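Putative NAD-dependent epimerase/dehydratase (Bacillus halodurans, PDB 3E8X) is of unknown function but binds NADP and is probably an epimerase/dehydratase-like enzyme of the short-chain dehydrogenase superfamily. Local coordinates at residues Gly31-Tyr36 with Ile195-Val200; Arg125-Ser130 with Lys202-Leu207; Val132-Pro137 with Ile167-Pro172; Ser189-Ser194 with Glu219-Asp224. One frame throughout, in Å; residues are numbered along the deposited sequence.

Interaction 1: residues Gly31-Tyr36 with Ile195-Val200. With NAP (NADP nicotinamide-adenine-dinucleotide phosphate), chain B.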
# COMPACT_ATOMS: atom_id res chain seq x y z
N GLY A 31 -1.97 4.47 -22.42
CA GLY A 31 -1.52 5.71 -21.81
C GLY A 31 -0.52 6.46 -22.69
O GLY A 31 -0.05 5.93 -23.68
N LYS A 32 -0.21 7.69 -22.31
CA LYS A 32 0.55 8.62 -23.14
C LYS A 32 2.00 8.18 -23.27
O LYS A 32 2.49 8.02 -24.38
CB LYS A 32 0.45 10.04 -22.58
CG LYS A 32 -0.97 10.62 -22.56
CD LYS A 32 -1.15 11.75 -21.51
CE LYS A 32 -2.56 11.85 -21.00
NZ LYS A 32 -2.56 11.97 -19.51
N VAL A 33 2.67 7.90 -22.14
CA VAL A 33 4.00 7.28 -22.18
C VAL A 33 4.02 5.93 -22.93
O VAL A 33 4.84 5.73 -23.82
CB VAL A 33 4.62 7.12 -20.78
CG1 VAL A 33 5.98 6.36 -20.85
CG2 VAL A 33 4.82 8.47 -20.11
N ALA A 34 3.09 5.05 -22.59
CA ALA A 34 3.01 3.71 -23.16
C ALA A 34 2.87 3.69 -24.65
O ALA A 34 3.49 2.85 -25.34
CB ALA A 34 1.89 2.93 -22.54
N ARG A 35 2.06 4.60 -25.16
CA ARG A 35 1.90 4.71 -26.57
C ARG A 35 3.21 4.99 -27.28
O ARG A 35 3.52 4.29 -28.26
CB ARG A 35 0.90 5.80 -26.91
CG ARG A 35 -0.54 5.33 -26.76
CD ARG A 35 -1.47 6.46 -27.13
NE ARG A 35 -2.86 6.04 -27.12
CZ ARG A 35 -3.85 6.80 -27.57
NH1 ARG A 35 -3.59 8.03 -28.05
NH2 ARG A 35 -5.10 6.34 -27.56
N TYR A 36 3.95 6.03 -26.85
CA TYR A 36 5.31 6.24 -27.36
C TYR A 36 6.22 5.03 -27.17
O TYR A 36 7.00 4.67 -28.09
CB TYR A 36 5.95 7.50 -26.78
CG TYR A 36 5.14 8.74 -27.00
CD1 TYR A 36 4.36 8.88 -28.16
CD2 TYR A 36 5.15 9.77 -26.07
CE1 TYR A 36 3.57 10.00 -28.38
CE2 TYR A 36 4.40 10.91 -26.29
CZ TYR A 36 3.61 11.03 -27.46
OH TYR A 36 2.83 12.15 -27.72
N ILE A 195 10.32 16.28 -17.62
CA ILE A 195 10.80 15.39 -18.67
C ILE A 195 9.64 15.11 -19.62
O ILE A 195 8.51 14.93 -19.18
CB ILE A 195 11.44 14.03 -18.11
CG1 ILE A 195 12.05 13.20 -19.28
CG2 ILE A 195 10.44 13.17 -17.22
CD1 ILE A 195 13.01 12.11 -18.82
N THR A 196 9.92 15.09 -20.92
CA THR A 196 8.88 14.77 -21.89
C THR A 196 8.49 13.29 -21.78
O THR A 196 9.30 12.43 -21.45
CB THR A 196 9.23 15.16 -23.35
OG1 THR A 196 10.20 14.27 -23.91
CG2 THR A 196 9.71 16.61 -23.46
N ARG A 197 7.23 13.00 -22.03
CA ARG A 197 6.78 11.62 -22.08
C ARG A 197 7.50 10.78 -23.17
O ARG A 197 7.69 9.56 -23.01
CB ARG A 197 5.27 11.59 -22.26
CG ARG A 197 4.50 12.04 -21.05
CD ARG A 197 2.98 11.89 -21.26
NE ARG A 197 2.23 12.08 -20.02
CZ ARG A 197 1.93 13.26 -19.51
NH1 ARG A 197 2.25 14.38 -20.13
NH2 ARG A 197 1.28 13.31 -18.37
N HIS A 198 7.84 11.43 -24.29
CA HIS A 198 8.60 10.79 -25.37
C HIS A 198 9.94 10.26 -24.83
O HIS A 198 10.32 9.14 -25.10
CB HIS A 198 8.94 11.76 -26.51
CG HIS A 198 7.86 11.95 -27.51
ND1 HIS A 198 7.50 10.97 -28.40
CD2 HIS A 198 7.09 13.04 -27.80
CE1 HIS A 198 6.52 11.43 -29.18
NE2 HIS A 198 6.27 12.68 -28.85
N ASP A 199 10.61 11.08 -24.05
CA ASP A 199 11.92 10.79 -23.56
C ASP A 199 11.89 9.72 -22.48
O ASP A 199 12.80 8.90 -22.44
CB ASP A 199 12.64 12.07 -23.10
CG ASP A 199 13.07 12.97 -24.26
OD1 ASP A 199 13.59 12.42 -25.28
OD2 ASP A 199 12.93 14.23 -24.12
N VAL A 200 10.86 9.69 -21.63
CA VAL A 200 10.65 8.61 -20.67
C VAL A 200 10.54 7.30 -21.43
O VAL A 200 11.15 6.32 -21.05
CB VAL A 200 9.36 8.81 -19.79
CG1 VAL A 200 9.10 7.60 -18.84
CG2 VAL A 200 9.46 10.11 -19.02
PA NAP B . -1.79 7.90 -18.65
O1A NAP B . -2.88 8.22 -17.62
O2A NAP B . -1.81 8.57 -20.00
O5B NAP B . -1.76 6.28 -18.76
C5B NAP B . -2.45 5.40 -17.86
C4B NAP B . -3.04 4.17 -18.55
O4B NAP B . -3.47 3.28 -17.51
C3B NAP B . -4.28 4.44 -19.44
O3B NAP B . -4.12 4.02 -20.81
C2B NAP B . -5.39 3.61 -18.82
O2B NAP B . -6.32 2.98 -19.73
C1B NAP B . -4.58 2.56 -18.05
N9A NAP B . -5.44 1.89 -17.04
C8A NAP B . -6.22 2.49 -16.13
N7A NAP B . -6.89 1.55 -15.44
C5A NAP B . -6.51 0.35 -15.93
C6A NAP B . -6.85 -0.97 -15.63
N6A NAP B . -7.73 -1.24 -14.64
N1A NAP B . -6.31 -2.00 -16.33
C2A NAP B . -5.45 -1.74 -17.31
N3A NAP B . -5.10 -0.48 -17.63
C4A NAP B . -5.61 0.58 -16.95
O3 NAP B . -0.35 8.24 -17.94
PN NAP B . 1.05 8.68 -18.66
O1N NAP B . 1.01 10.18 -18.78
O2N NAP B . 1.28 7.69 -19.78
O5D NAP B . 2.16 8.50 -17.51
C5D NAP B . 2.66 7.21 -17.17
C4D NAP B . 2.82 7.17 -15.67
O4D NAP B . 3.77 8.12 -15.21
C3D NAP B . 1.52 7.50 -14.96
O3D NAP B . 0.72 6.31 -14.86
C2D NAP B . 1.96 8.16 -13.65
O2D NAP B . 1.82 7.31 -12.53
C1D NAP B . 3.47 8.47 -13.84
N1N NAP B . 3.89 9.87 -13.55
C2N NAP B . 3.18 10.95 -13.95
C3N NAP B . 3.63 12.26 -13.66
C7N NAP B . 2.90 13.50 -14.12
O7N NAP B . 3.51 14.58 -14.13
N7N NAP B . 1.63 13.37 -14.55
C4N NAP B . 4.83 12.42 -12.96
C5N NAP B . 5.54 11.30 -12.56
C6N NAP B . 5.05 10.05 -12.88
P2B NAP B . -7.43 3.77 -20.64
O1X NAP B . -6.73 4.15 -21.92
O2X NAP B . -8.52 2.73 -20.87
O3X NAP B . -7.79 4.98 -19.80
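Arg-197 reaches from the first turn of helix 197-207 past Lys-32 and Val-33 to the pyrophosphate of the bound NADP. Its CB lies near Val-33 CG2 and, farther off, Tyr-36 CE2; CG packs on that same Val-33 CG2 at 3.7 Å. CD presses against Lys-32 CB at 3.4 Å. The chain is extended from CG to NE (chi2 -176°), which brings NE to the phosphate oxygen O1N of NADP, where it donates a short bond of 2.6 Å. At the tip, NH2 adds a weak bond to O1N at 3.2 Å, and NH1 goes to Asn-175 OD1. The phosphate sits at the guanidinium edge, in its plane, while Lys-32 CD covers one face. The dinucleotide is gripped from the other segment by backbone N-H groups: Lys-32 N donates to O2A and Val-33 N to O2N, the latter at 2.7 Å, as expected where a Rossmann-fold helix starts at the pyrophosphate. Away from the cofactor, the rings of Tyr-36 and His-198 stack face to face, centroids 3.6 Å apart and planes at 12°, with His-198 CE1 over the centre of the phenol ring. Putting an alanine at Tyr-36 would probably open a gap beside His-198 and set its imidazole free to turn. Val-33 CG1 meets Val-200 CG1 at 3.9 Å. Thr-196 caps helix 197-207 through Asp-199 N. This helix packs beside helix 32-43 and follows directly on strand 195-196, which pairs in parallel with strand 164-174.

Interaction 2: residues Arg125-Ser130 with Lys202-Leu207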
# COMPACT_ATOMS: atom_id res chain seq x y z
N ARG A 125 12.26 -10.18 -16.10
CA ARG A 125 12.52 -8.77 -16.37
C ARG A 125 11.29 -7.89 -16.16
O ARG A 125 10.25 -8.10 -16.76
CB ARG A 125 13.11 -8.63 -17.78
CG ARG A 125 13.64 -7.24 -18.11
CD ARG A 125 14.76 -6.79 -17.17
NE ARG A 125 15.48 -5.59 -17.61
CZ ARG A 125 15.86 -4.61 -16.80
NH1 ARG A 125 15.61 -4.67 -15.52
NH2 ARG A 125 16.50 -3.56 -17.27
N PHE A 126 11.44 -6.91 -15.27
CA PHE A 126 10.35 -6.04 -14.88
C PHE A 126 10.83 -4.58 -14.80
O PHE A 126 11.76 -4.25 -14.04
CB PHE A 126 9.77 -6.51 -13.55
CG PHE A 126 8.40 -5.96 -13.23
CD1 PHE A 126 7.29 -6.79 -13.24
CD2 PHE A 126 8.23 -4.62 -12.87
CE1 PHE A 126 6.04 -6.30 -12.95
CE2 PHE A 126 6.96 -4.11 -12.59
CZ PHE A 126 5.86 -4.95 -12.62
N ILE A 127 10.19 -3.71 -15.58
CA ILE A 127 10.45 -2.27 -15.52
C ILE A 127 9.22 -1.54 -14.94
O ILE A 127 8.11 -1.61 -15.48
CB ILE A 127 10.78 -1.68 -16.94
CG1 ILE A 127 11.64 -2.68 -17.78
CG2 ILE A 127 11.35 -0.21 -16.84
CD1 ILE A 127 12.94 -3.04 -17.18
N MSE A 128 9.43 -0.87 -13.81
CA MSE A 128 8.45 -0.05 -13.18
C MSE A 128 8.60 1.42 -13.61
O MSE A 128 9.69 2.00 -13.55
CB MSE A 128 8.62 -0.15 -11.68
CG MSE A 128 7.83 0.87 -10.90
SE MSE A 128 5.96 0.36 -11.04
CE MSE A 128 5.85 -1.14 -9.86
N VAL A 129 7.50 2.00 -14.07
CA VAL A 129 7.41 3.45 -14.29
C VAL A 129 6.79 4.03 -13.03
O VAL A 129 5.62 3.89 -12.78
CB VAL A 129 6.59 3.81 -15.54
CG1 VAL A 129 6.57 5.31 -15.78
CG2 VAL A 129 7.14 3.05 -16.75
N SER A 130 7.63 4.66 -12.25
CA SER A 130 7.29 5.23 -11.00
C SER A 130 7.26 6.77 -11.12
O SER A 130 6.72 7.31 -12.08
CB SER A 130 8.30 4.74 -9.95
OG SER A 130 7.95 5.16 -8.68
N LYS A 202 11.72 6.56 -24.37
CA LYS A 202 13.04 6.30 -24.91
C LYS A 202 13.99 5.69 -23.87
O LYS A 202 14.73 4.76 -24.16
CB LYS A 202 13.65 7.60 -25.48
CG LYS A 202 13.21 7.93 -26.87
CD LYS A 202 13.75 9.29 -27.32
CE LYS A 202 12.99 9.87 -28.51
NZ LYS A 202 13.01 8.97 -29.68
N VAL A 203 13.97 6.24 -22.66
CA VAL A 203 14.74 5.70 -21.56
C VAL A 203 14.37 4.24 -21.25
O VAL A 203 15.23 3.39 -21.16
CB VAL A 203 14.58 6.56 -20.29
CG1 VAL A 203 15.25 5.86 -19.09
CG2 VAL A 203 15.17 7.97 -20.51
N ILE A 204 13.08 3.95 -21.15
CA ILE A 204 12.61 2.60 -20.83
C ILE A 204 13.06 1.64 -21.89
O ILE A 204 13.61 0.60 -21.58
CB ILE A 204 11.06 2.54 -20.69
CG1 ILE A 204 10.62 3.38 -19.49
CG2 ILE A 204 10.54 1.04 -20.61
CD1 ILE A 204 9.12 3.80 -19.44
N ALA A 205 12.75 1.94 -23.15
CA ALA A 205 13.13 1.09 -24.30
C ALA A 205 14.66 0.87 -24.36
O ALA A 205 15.14 -0.21 -24.69
CB ALA A 205 12.60 1.69 -25.62
N GLU A 206 15.43 1.88 -23.98
CA GLU A 206 16.88 1.77 -24.06
C GLU A 206 17.40 0.71 -23.08
O GLU A 206 18.37 0.01 -23.39
CB GLU A 206 17.54 3.13 -23.76
CG GLU A 206 19.04 3.18 -24.01
CD GLU A 206 19.43 3.04 -25.49
OE1 GLU A 206 18.58 3.21 -26.39
OE2 GLU A 206 20.61 2.81 -25.74
N LEU A 207 16.75 0.60 -21.92
CA LEU A 207 17.29 -0.22 -20.83
C LEU A 207 16.62 -1.60 -20.63
O LEU A 207 17.12 -2.42 -19.90
CB LEU A 207 17.35 0.61 -19.51
CG LEU A 207 16.10 1.21 -18.83
CD1 LEU A 207 15.19 0.13 -18.30
CD2 LEU A 207 16.60 2.10 -17.69
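Val-129, Ile-127, Ile-204 and Leu-207 make the apolar part of this buried contact. Val-129 CG2 meets Ile-204 CD1 at 3.4 Å, tighter than usual for two methyl groups, the side chains roughly perpendicular. Ile-127 and Ile-204 lie alongside, their tips pointing opposite ways, CG2 to CG2 at 4.1 Å. Ile-127 CD1 touches Leu-207 CD1 at 4.0 Å. Strand 125-129 belongs to the parallel core of the Rossmann sheet, and helix 197-207 packs on one side of it, running nearly antiparallel (166°) with the short axes 10.3 Å apart at closest approach. The polar part is a single bond: Arg-125 NH2 donates to Leu-207 O at 2.9 Å, with N-H...O at 152°. That oxygen lies almost in the guanidinium plane, whereas the donor stands well above the carbonyl plane. A bend at chi2 (60°) folds the arginine back so that Ile-127 CD1 sits over the centre of the guanidinium, 3.3 Å above its plane. The other nitrogens of this buried cation are also engaged: NE with Val-208 O, and NH1 with Thr-166 OG1 and Asp-164 O.

Interaction 3: residues Val132-Pro137 with Ile167-Pro172. With NAP (NADP nicotinamide-adenine-dinucleotide phosphate), chain B.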
# COMPACT_ATOMS: atom_id res chain seq x y z
N VAL A 132 9.36 10.61 -9.29
CA VAL A 132 10.00 11.39 -8.20
C VAL A 132 8.92 11.76 -7.17
O VAL A 132 7.70 11.76 -7.45
CB VAL A 132 10.70 12.71 -8.72
CG1 VAL A 132 11.74 12.39 -9.78
CG2 VAL A 132 9.64 13.71 -9.23
N GLY A 133 9.37 12.07 -5.96
CA GLY A 133 8.45 12.31 -4.86
C GLY A 133 8.30 11.10 -3.94
O GLY A 133 7.65 11.17 -2.90
N THR A 134 8.88 9.97 -4.34
CA THR A 134 8.61 8.70 -3.69
C THR A 134 9.63 8.38 -2.60
O THR A 134 9.34 7.62 -1.71
CB THR A 134 8.56 7.55 -4.71
OG1 THR A 134 9.69 7.68 -5.58
CG2 THR A 134 7.26 7.62 -5.49
N VAL A 135 10.80 8.99 -2.65
CA VAL A 135 11.80 8.80 -1.58
C VAL A 135 11.28 9.35 -0.25
O VAL A 135 11.52 8.78 0.82
CB VAL A 135 13.18 9.43 -1.97
CG1 VAL A 135 14.09 9.49 -0.78
CG2 VAL A 135 13.82 8.60 -3.10
N ASP A 136 10.52 10.44 -0.30
CA ASP A 136 10.02 11.06 0.93
C ASP A 136 8.62 11.62 0.72
O ASP A 136 8.43 12.81 0.69
CB ASP A 136 11.02 12.12 1.37
CG ASP A 136 10.82 12.57 2.81
OD1 ASP A 136 9.78 12.25 3.47
OD2 ASP A 136 11.74 13.27 3.32
N PRO A 137 7.60 10.75 0.56
CA PRO A 137 6.25 11.24 0.25
C PRO A 137 5.67 12.26 1.24
O PRO A 137 4.92 13.12 0.82
CB PRO A 137 5.38 9.98 0.26
CG PRO A 137 6.33 8.85 0.06
CD PRO A 137 7.65 9.29 0.64
N ILE A 167 13.60 0.34 -11.76
CA ILE A 167 12.62 1.38 -11.40
C ILE A 167 13.10 2.76 -11.90
O ILE A 167 14.18 3.28 -11.53
CB ILE A 167 12.32 1.49 -9.86
CG1 ILE A 167 11.81 0.14 -9.27
CG2 ILE A 167 11.31 2.59 -9.57
CD1 ILE A 167 12.01 -0.00 -7.74
N VAL A 168 12.27 3.29 -12.81
CA VAL A 168 12.46 4.60 -13.46
C VAL A 168 11.49 5.58 -12.81
O VAL A 168 10.29 5.40 -12.88
CB VAL A 168 12.18 4.49 -14.99
CG1 VAL A 168 12.59 5.79 -15.73
CG2 VAL A 168 12.93 3.27 -15.54
N ARG A 169 12.05 6.61 -12.17
CA ARG A 169 11.26 7.65 -11.51
C ARG A 169 11.35 8.96 -12.29
O ARG A 169 12.21 9.79 -12.00
CB ARG A 169 11.76 7.83 -10.06
CG ARG A 169 11.44 6.62 -9.20
CD ARG A 169 12.14 6.61 -7.86
NE ARG A 169 11.50 5.62 -7.01
CZ ARG A 169 11.85 5.36 -5.76
NH1 ARG A 169 12.86 5.98 -5.17
NH2 ARG A 169 11.14 4.48 -5.06
N PRO A 170 10.47 9.16 -13.30
CA PRO A 170 10.50 10.45 -13.97
C PRO A 170 10.09 11.60 -13.06
O PRO A 170 9.28 11.42 -12.14
CB PRO A 170 9.51 10.32 -15.12
CG PRO A 170 8.95 8.97 -15.06
CD PRO A 170 9.44 8.28 -13.84
N GLY A 171 10.65 12.77 -13.34
CA GLY A 171 10.13 14.07 -12.89
C GLY A 171 8.74 14.36 -13.45
O GLY A 171 8.13 13.52 -14.14
N PRO A 172 8.22 15.57 -13.16
CA PRO A 172 6.98 16.09 -13.74
C PRO A 172 6.94 15.85 -15.25
O PRO A 172 7.91 16.16 -15.92
CB PRO A 172 7.05 17.59 -13.42
CG PRO A 172 7.83 17.63 -12.08
CD PRO A 172 8.87 16.56 -12.27
PA NAP B . -1.79 7.90 -18.65
O1A NAP B . -2.88 8.22 -17.62
O2A NAP B . -1.81 8.57 -20.00
O5B NAP B . -1.76 6.28 -18.76
C5B NAP B . -2.45 5.40 -17.86
C4B NAP B . -3.04 4.17 -18.55
O4B NAP B . -3.47 3.28 -17.51
C3B NAP B . -4.28 4.44 -19.44
O3B NAP B . -4.12 4.02 -20.81
C2B NAP B . -5.39 3.61 -18.82
O2B NAP B . -6.32 2.98 -19.73
C1B NAP B . -4.58 2.56 -18.05
N9A NAP B . -5.44 1.89 -17.04
C8A NAP B . -6.22 2.49 -16.13
N7A NAP B . -6.89 1.55 -15.44
C5A NAP B . -6.51 0.35 -15.93
C6A NAP B . -6.85 -0.97 -15.63
N6A NAP B . -7.73 -1.24 -14.64
N1A NAP B . -6.31 -2.00 -16.33
C2A NAP B . -5.45 -1.74 -17.31
N3A NAP B . -5.10 -0.48 -17.63
C4A NAP B . -5.61 0.58 -16.95
O3 NAP B . -0.35 8.24 -17.94
PN NAP B . 1.05 8.68 -18.66
O1N NAP B . 1.01 10.18 -18.78
O2N NAP B . 1.28 7.69 -19.78
O5D NAP B . 2.16 8.50 -17.51
C5D NAP B . 2.66 7.21 -17.17
C4D NAP B . 2.82 7.17 -15.67
O4D NAP B . 3.77 8.12 -15.21
C3D NAP B . 1.52 7.50 -14.96
O3D NAP B . 0.72 6.31 -14.86
C2D NAP B . 1.96 8.16 -13.65
O2D NAP B . 1.82 7.31 -12.53
C1D NAP B . 3.47 8.47 -13.84
N1N NAP B . 3.89 9.87 -13.55
C2N NAP B . 3.18 10.95 -13.95
C3N NAP B . 3.63 12.26 -13.66
C7N NAP B . 2.90 13.50 -14.12
O7N NAP B . 3.51 14.58 -14.13
N7N NAP B . 1.63 13.37 -14.55
C4N NAP B . 4.83 12.42 -12.96
C5N NAP B . 5.54 11.30 -12.56
C6N NAP B . 5.05 10.05 -12.88
P2B NAP B . -7.43 3.77 -20.64
O1X NAP B . -6.73 4.15 -21.92
O2X NAP B . -8.52 2.73 -20.87
O3X NAP B . -7.79 4.98 -19.80
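Beside the nicotinamide pocket, Pro-170 O receives a nearly straight hydrogen bond from Val-132 N, 3.0 Å long with N-H...O at 171°; the donor stands above the carbonyl plane. The same stretch of chain faces the cofactor: Pro-170 O is 3.8 Å from C5N of NADP, and Gly-171 O is 3.7 Å from C4N, the ring carbon that carries the hydride in nicotinamide cofactors. Val-132 sets its two methyls against the end of the strand: CG1 rests 3.5 Å from Arg-169 O, while CG2, placed between the backbone N and the carbonyl carbon, lies 3.7 Å from Gly-171 CA. In this short-chain dehydrogenase fold, the loop following strand 125-129 leads to helix 145-160, whose Tyr-147 and Lys-151 have the spacing of the Tyr-x-x-x-Lys motif of the superfamily. The hydroxyl of Tyr-147 bonds to NADP, and Thr-134 packs against Lys-151. Arg-169 runs out extended from CG to NE, and Thr-134 OG1 sits over the centre of its guanidinium, 3.1 Å above the plane. The angle there is too poor for a hydrogen bond; this hydroxyl is bonded to Ser-131 O, and the arginine forms a salt bridge through NH2 to Asp-155. Val-135 CG2 approaches NH1 of Arg-169 at 3.5 Å. A leucine in place of Arg-169 would probably cost Asp-155 this salt bridge and strip Thr-134 of the flat group beneath its hydroxyl. Farther along the loop, Pro-137 packs on Trp-109 of the second subunit.

Interaction 4: residues Ser189-Ser194 with Glu219-Asp224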
# COMPACT_ATOMS: atom_id res chain seq x y z
N SER A 189 18.47 16.17 -5.08
CA SER A 189 18.22 16.97 -3.88
C SER A 189 17.22 18.07 -4.15
O SER A 189 16.63 18.58 -3.22
CB SER A 189 19.51 17.59 -3.36
OG SER A 189 20.16 18.23 -4.43
N GLU A 190 17.05 18.43 -5.42
CA GLU A 190 15.88 19.20 -5.85
C GLU A 190 15.47 18.87 -7.28
O GLU A 190 16.28 18.37 -8.07
CB GLU A 190 16.16 20.69 -5.71
CG GLU A 190 17.20 21.20 -6.68
CD GLU A 190 17.52 22.66 -6.44
OE1 GLU A 190 16.79 23.33 -5.65
OE2 GLU A 190 18.50 23.14 -7.06
N ILE A 191 14.21 19.15 -7.60
CA ILE A 191 13.65 18.92 -8.92
C ILE A 191 13.28 20.30 -9.47
O ILE A 191 12.39 20.96 -8.92
CB ILE A 191 12.37 18.04 -8.86
CG1 ILE A 191 12.67 16.68 -8.22
CG2 ILE A 191 11.71 17.89 -10.23
CD1 ILE A 191 13.59 15.76 -9.01
N THR A 192 13.96 20.74 -10.52
CA THR A 192 13.75 22.08 -11.09
C THR A 192 13.48 21.98 -12.60
O THR A 192 13.49 22.98 -13.32
CB THR A 192 15.00 22.94 -10.87
OG1 THR A 192 16.13 22.22 -11.39
CG2 THR A 192 15.22 23.23 -9.37
N ARG A 193 13.20 20.76 -13.04
CA ARG A 193 12.97 20.49 -14.45
C ARG A 193 11.89 19.43 -14.61
O ARG A 193 11.48 18.79 -13.63
CB ARG A 193 14.29 20.06 -15.14
CG ARG A 193 15.28 21.22 -15.38
CD ARG A 193 16.31 20.93 -16.52
NE ARG A 193 15.70 20.79 -17.86
CZ ARG A 193 16.37 20.86 -19.01
NH1 ARG A 193 17.68 21.09 -19.04
NH2 ARG A 193 15.71 20.69 -20.16
N SER A 194 11.43 19.28 -15.84
CA SER A 194 10.44 18.32 -16.30
C SER A 194 11.10 17.26 -17.17
O SER A 194 12.29 17.35 -17.46
CB SER A 194 9.41 19.05 -17.17
OG SER A 194 8.22 19.30 -16.48
N GLU A 219 16.07 8.38 -10.64
CA GLU A 219 15.23 9.50 -11.09
C GLU A 219 15.76 10.08 -12.42
O GLU A 219 16.96 10.03 -12.68
CB GLU A 219 15.14 10.57 -9.99
CG GLU A 219 14.52 10.01 -8.70
CD GLU A 219 14.61 10.97 -7.49
OE1 GLU A 219 14.95 12.17 -7.68
OE2 GLU A 219 14.35 10.48 -6.36
N VAL A 220 14.86 10.55 -13.28
CA VAL A 220 15.22 11.02 -14.62
C VAL A 220 14.48 12.30 -15.00
O VAL A 220 13.25 12.37 -14.86
CB VAL A 220 15.12 9.87 -15.70
CG1 VAL A 220 13.69 9.30 -15.86
CG2 VAL A 220 15.80 10.33 -17.02
N LEU A 221 15.27 13.32 -15.40
CA LEU A 221 14.78 14.60 -15.90
C LEU A 221 15.31 14.83 -17.31
O LEU A 221 16.22 14.13 -17.76
CB LEU A 221 15.24 15.75 -14.97
CG LEU A 221 14.84 15.62 -13.47
CD1 LEU A 221 15.43 16.73 -12.61
CD2 LEU A 221 13.32 15.53 -13.31
N ASN A 222 14.74 15.79 -18.06
CA ASN A 222 15.43 16.23 -19.28
C ASN A 222 16.67 16.97 -18.82
O ASN A 222 16.69 17.58 -17.76
CB ASN A 222 14.58 17.12 -20.23
CG ASN A 222 13.67 16.30 -21.19
OD1 ASN A 222 12.47 16.49 -21.16
ND2 ASN A 222 14.25 15.42 -22.04
N GLY A 223 17.70 16.92 -19.65
CA GLY A 223 19.02 17.47 -19.33
C GLY A 223 19.88 17.49 -20.59
O GLY A 223 19.37 17.72 -21.70
N ASP A 224 21.16 17.16 -20.44
CA ASP A 224 22.12 17.37 -21.51
C ASP A 224 22.82 16.14 -22.06
O ASP A 224 23.56 16.23 -23.02
CB ASP A 224 23.15 18.36 -21.01
CG ASP A 224 22.57 19.77 -20.88
OD1 ASP A 224 21.65 20.14 -21.68
OD2 ASP A 224 23.02 20.52 -19.99
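Ser-194 and Leu-221 are the residues of closest backbone approach, with CA atoms 5.7 Å apart, where the irregular chain 191-194 runs at 63° to residues 219-223, end to end. One backbone hydrogen bond joins the two segments: Asn-222 N donates to Ser-194 O at 3.0 Å, with N-H...O at 167°. Leu-221 is the main apolar side chain. Its CG stands anti to the carbonyl carbon (chi1 -56°), which sends both methyls toward the loop: CD1 meets Ile-191 CD1 at 4.2 Å, and CD2 lies 3.8 Å from Arg-193 O. Ile-191 CD1 also comes within 4.1 Å of Glu-219 OE1, whose carboxylate is held by Phe-188 N and His-187 ND1. In the Rossmann-type sheet, strand 216-223 lies between strand 164-174, which it pairs with in parallel, and strand 181-185, which runs antiparallel to it; the loop that leaves strand 181-185 thus crosses the side chains of its neighbour on the way to strand 195-196. Asn-222 packs its CB 3.6 Å from Ser-194 O, while its amide serves the next element of the chain: OD1 accepts from Thr-196 N, and ND2 donates to Asp-199 OD2 and Lys-181 O. Arg-193 and Ser-194 are each modelled in two conformers, and the placing of the arginine is doubtful as a fixed arrangement. In the conformer described, its chain, bent at chi3, lays one guanidinium face over Asn-222 O, 3.3 Å above the plane, and near Gly-223. The NE-H...O angle is too poor for a hydrogen bond. Arg-193 NH2 comes to 3.7 Å from Asn-222 CB.

How the interactions relate
Interactions 1 and 3 both touch NADP, the first at the pyrophosphate and the second at the nicotinamide; their centres lie about 16 Å apart. They join directly where Ile-195 N probably bonds to Pro-172 O at 3.0 Å. Interaction 2 shares helix 197-207 with interaction 1, Val-33 CG1 lying 4.3 Å from Ile-204 CD1, and its strand borders that of interaction 3 through Ser-130 N to Val-168 O at 2.8 Å. Interaction 4 lies farther from the chain's centre, yet Leu-221 CD2 packs 3.5 Å from Gly-171 CA of interaction 3, and Val-220 N probably bonds to Arg-169 O of interaction 3 at 3.0 Å, tying strand 216-223 to the strand beside the nicotinamide.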